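Side-chain contacts in putative acetoin utilization protein, acetoin dehydrogenase (Thermus thermophilus, PDB 5AWE), which is of unknown function but joins a pair of CBS domains to an ACT domain, an architecture consistent with a small-molecule-sensing role: residues 110-114 against 115-119; 154-157 against 158-161. All coordinates share one frame; numbering follows the deposited sequence.

Contact 1. Residues 110-114 against 115-119; sequences PVMEG and ERLVG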
# COMPACT_ATOMS: atom_id res chain seq x y z
N PRO A 110 24.49 -16.87 -9.92
CA PRO A 110 25.52 -15.94 -10.39
C PRO A 110 26.68 -16.77 -10.95
O PRO A 110 27.03 -17.80 -10.38
CB PRO A 110 25.91 -15.17 -9.12
CG PRO A 110 24.73 -15.31 -8.21
CD PRO A 110 24.17 -16.67 -8.50
N VAL A 111 27.27 -16.32 -12.05
CA VAL A 111 28.38 -17.06 -12.62
C VAL A 111 29.67 -16.32 -12.35
O VAL A 111 29.76 -15.11 -12.53
CB VAL A 111 28.22 -17.27 -14.15
CG1 VAL A 111 29.40 -18.08 -14.69
CG2 VAL A 111 26.90 -17.99 -14.44
N MSE A 112 30.67 -17.07 -11.90
CA MSE A 112 31.90 -16.48 -11.39
C MSE A 112 33.11 -16.95 -12.17
O MSE A 112 33.09 -18.00 -12.81
CB MSE A 112 32.09 -16.86 -9.91
CG MSE A 112 30.92 -16.47 -9.02
SE MSE A 112 30.70 -14.69 -8.98
CE MSE A 112 32.22 -14.20 -8.25
N GLU A 113 34.17 -16.15 -12.13
CA GLU A 113 35.52 -16.65 -12.33
C GLU A 113 36.30 -16.43 -11.04
O GLU A 113 36.82 -15.33 -10.78
CB GLU A 113 36.18 -15.93 -13.51
CG GLU A 113 35.53 -16.27 -14.84
CD GLU A 113 36.13 -15.49 -15.99
OE1 GLU A 113 37.18 -14.85 -15.78
OE2 GLU A 113 35.55 -15.52 -17.09
N GLY A 114 36.37 -17.47 -10.22
CA GLY A 114 36.88 -17.29 -8.88
C GLY A 114 36.10 -16.23 -8.14
O GLY A 114 34.93 -16.42 -7.80
N GLU A 115 36.75 -15.10 -7.88
CA GLU A 115 36.14 -14.04 -7.10
C GLU A 115 35.39 -13.04 -7.98
O GLU A 115 34.55 -12.29 -7.49
CB GLU A 115 37.23 -13.33 -6.29
CG GLU A 115 36.91 -13.14 -4.81
CD GLU A 115 36.82 -14.45 -4.03
OE1 GLU A 115 36.80 -14.40 -2.78
OE2 GLU A 115 36.76 -15.53 -4.67
N ARG A 116 35.69 -13.04 -9.27
CA ARG A 116 35.04 -12.11 -10.20
C ARG A 116 33.68 -12.59 -10.72
O ARG A 116 33.43 -13.80 -10.81
CB ARG A 116 35.96 -11.84 -11.39
CG ARG A 116 35.47 -10.71 -12.26
CD ARG A 116 36.08 -10.81 -13.64
NE ARG A 116 36.82 -9.60 -14.02
CZ ARG A 116 36.25 -8.47 -14.40
NH1 ARG A 116 34.93 -8.38 -14.45
NH2 ARG A 116 36.99 -7.43 -14.76
N LEU A 117 32.80 -11.64 -11.06
CA LEU A 117 31.47 -11.96 -11.59
C LEU A 117 31.44 -11.73 -13.09
O LEU A 117 31.74 -10.63 -13.57
CB LEU A 117 30.42 -11.07 -10.90
CG LEU A 117 28.96 -11.14 -11.39
CD1 LEU A 117 28.37 -12.51 -11.09
CD2 LEU A 117 28.13 -10.06 -10.70
N VAL A 118 31.06 -12.76 -13.85
CA VAL A 118 31.09 -12.69 -15.31
C VAL A 118 29.71 -12.83 -15.97
O VAL A 118 29.54 -12.47 -17.13
CB VAL A 118 32.01 -13.77 -15.90
CG1 VAL A 118 33.44 -13.54 -15.43
CG2 VAL A 118 31.53 -15.15 -15.48
N GLY A 119 28.74 -13.36 -15.23
CA GLY A 119 27.40 -13.45 -15.78
C GLY A 119 26.40 -14.13 -14.87
O GLY A 119 26.62 -14.31 -13.67

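Contact 2. Residues 154-157 against 158-161; sequences LAQM and AQAV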
# COMPACT_ATOMS: atom_id res chain seq x y z
N LEU A 154 25.06 -52.06 -25.25
CA LEU A 154 24.75 -50.79 -25.91
C LEU A 154 25.52 -50.68 -27.23
O LEU A 154 24.97 -50.28 -28.26
CB LEU A 154 25.09 -49.62 -24.99
CG LEU A 154 24.50 -48.27 -25.40
CD1 LEU A 154 24.54 -47.32 -24.21
CD2 LEU A 154 25.26 -47.69 -26.57
N ALA A 155 26.79 -51.06 -27.19
CA ALA A 155 27.57 -51.14 -28.42
C ALA A 155 26.84 -51.99 -29.46
O ALA A 155 26.76 -51.62 -30.64
CB ALA A 155 28.93 -51.73 -28.12
N GLN A 156 26.30 -53.13 -29.03
CA GLN A 156 25.63 -54.05 -29.95
C GLN A 156 24.33 -53.46 -30.49
O GLN A 156 24.05 -53.56 -31.68
CB GLN A 156 25.37 -55.40 -29.26
CG GLN A 156 24.46 -56.36 -30.02
CD GLN A 156 25.15 -57.01 -31.21
OE1 GLN A 156 26.14 -57.73 -31.05
NE2 GLN A 156 24.61 -56.77 -32.41
N MSE A 157 23.54 -52.83 -29.62
CA MSE A 157 22.31 -52.16 -30.06
C MSE A 157 22.60 -51.07 -31.08
O MSE A 157 21.82 -50.86 -32.01
CB MSE A 157 21.59 -51.53 -28.86
CG MSE A 157 20.32 -50.76 -29.24
SE MSE A 157 20.57 -49.02 -29.74
CE MSE A 157 21.42 -48.42 -28.31
N ALA A 158 23.73 -50.37 -30.91
CA ALA A 158 24.06 -49.20 -31.73
C ALA A 158 24.36 -49.55 -33.18
O ALA A 158 24.24 -48.70 -34.06
CB ALA A 158 25.25 -48.46 -31.14
N GLN A 159 24.75 -50.79 -33.44
CA GLN A 159 25.06 -51.22 -34.81
C GLN A 159 23.83 -51.28 -35.71
O GLN A 159 23.95 -51.32 -36.93
CB GLN A 159 25.76 -52.58 -34.79
CG GLN A 159 27.14 -52.52 -34.18
CD GLN A 159 27.60 -53.86 -33.63
OE1 GLN A 159 27.26 -54.91 -34.18
NE2 GLN A 159 28.37 -53.83 -32.55
N ALA A 160 22.64 -51.30 -35.12
CA ALA A 160 21.42 -51.35 -35.90
C ALA A 160 21.05 -49.98 -36.50
O ALA A 160 20.34 -49.91 -37.50
CB ALA A 160 20.27 -51.87 -35.04
N VAL A 161 21.54 -48.90 -35.90
CA VAL A 161 21.12 -47.56 -36.32
C VAL A 161 21.59 -47.13 -37.72
O VAL A 161 20.80 -46.58 -38.50
CB VAL A 161 21.57 -46.49 -35.30
CG1 VAL A 161 21.10 -45.10 -35.77
CG2 VAL A 161 21.01 -46.80 -33.93

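Contact 1. Residues 110-114 against 115-119
The tight beta hairpin of a CBS domain turns back on itself here, with Val111 facing both Val118 and Gly119 in a classic beta bulge. The carbonyl O of Val111 accepts Val118 N at 3.0 Å with a nearly straight N-H (168°) and takes a weak second bond from Gly119 N, while Val111 N donates to Gly119 O at 2.7 Å. Val118 is turned by the bulge so that its two methyls touch different residues. Val118 CG2 meets Val111 CG1 at 3.7 Å, the two side chains crossing at about a right angle, and Val118 CG1 lies against the carboxylate end of Glu113, 3.3 Å from Glu113 OE2. With CG anti to its own carbonyl carbon (chi1 -68°) and the chain extended beyond, Glu113 runs across Val118 and carries OE2 to a salt bridge with Arg4. Shortened to an alanine, this position would probably leave Arg4 without its carboxylate mate and uncover the CG1 methyl of Val118. Strands 108-113 and 116-122 are linked by a type II' turn from Glu113 to Arg116, in which Gly114 adopts the positive phi that favours glycine; Arg116 N closes it on Glu113 O at 3.0 Å. On the other face of the hairpin, the non-hydrogen-bonded pair of selenomethionine Met112 and Leu117 brings Met112 SE to 3.8 Å from Leu117 CD1, the bend at chi2 setting SE beside the leucine. Leu117 CD1 also reaches Pro110 CB at 4.1 Å, and Leu117 packs on Pro36 and Met38 of strand 34-39 as well.

Contact 2. Residues 154-157 against 158-161
The side-chain amides of Gln156 and Gln159 meet at an oblique crossing, their planes 55° apart, with NE2 of Gln156 3.7 Å from OE1 of Gln159; the two groups are therefore neither stacked nor coplanar. At the other end of the Gln159 amide, Gln159 NE2 lies 3.3 Å from Ala155 O, with Gln159 CG close to the same oxygen. Gln159 gets there with CG anti to its carbonyl carbon (chi1 -68°) and an extended chain laid back along the preceding helical residues. Both glutamines are exposed. The backbone beside them is the end of helix 153-158 in the ACT domain: Ala158 N makes the helical bond to Leu154 O at 2.9 Å, with a weak second one to Ala155 O, and the chain then makes a type I turn from Ala158 to Val161, with Val161 N bonding to Ala158 O. One residue earlier Ala160 N donates to Met157 O at 3.2 Å, nearly straight at the hydrogen (161°) but from above the carbonyl plane. Ala160 CB sits 3.6 Å from Met157 O. Selenomethionine Met157, bent at chi2 and chi3, brings SE to 3.6 Å from Ala158 N, and packs on Leu181 and Met183 of the sheet and Leu197 of helix 193-199. Ala158 CB lies 3.4 Å from Leu154 O, and this small side chain also packs on Ala155 of the second subunit, whose Ala158 in turn meets Ala155 of this chain.

Contacts 1 and 2 lie in different domains, the first in a CBS domain and the second in the ACT domain, with centres 42 Å apart and no touch between them; they share no strand or helix. Contact 1 is partly buried, its turn end exposed and carrying charged side chains, and it pairs two neighbouring strands through backbone bonds. Contact 2 is largely buried, joins a helix end to the following turn, and keeps its polar side chains to the two exposed glutamines. Salt bridges tie the glutamates of contact 1 to arginines within the chain, whereas contact 2 has alanines packed against a second subunit.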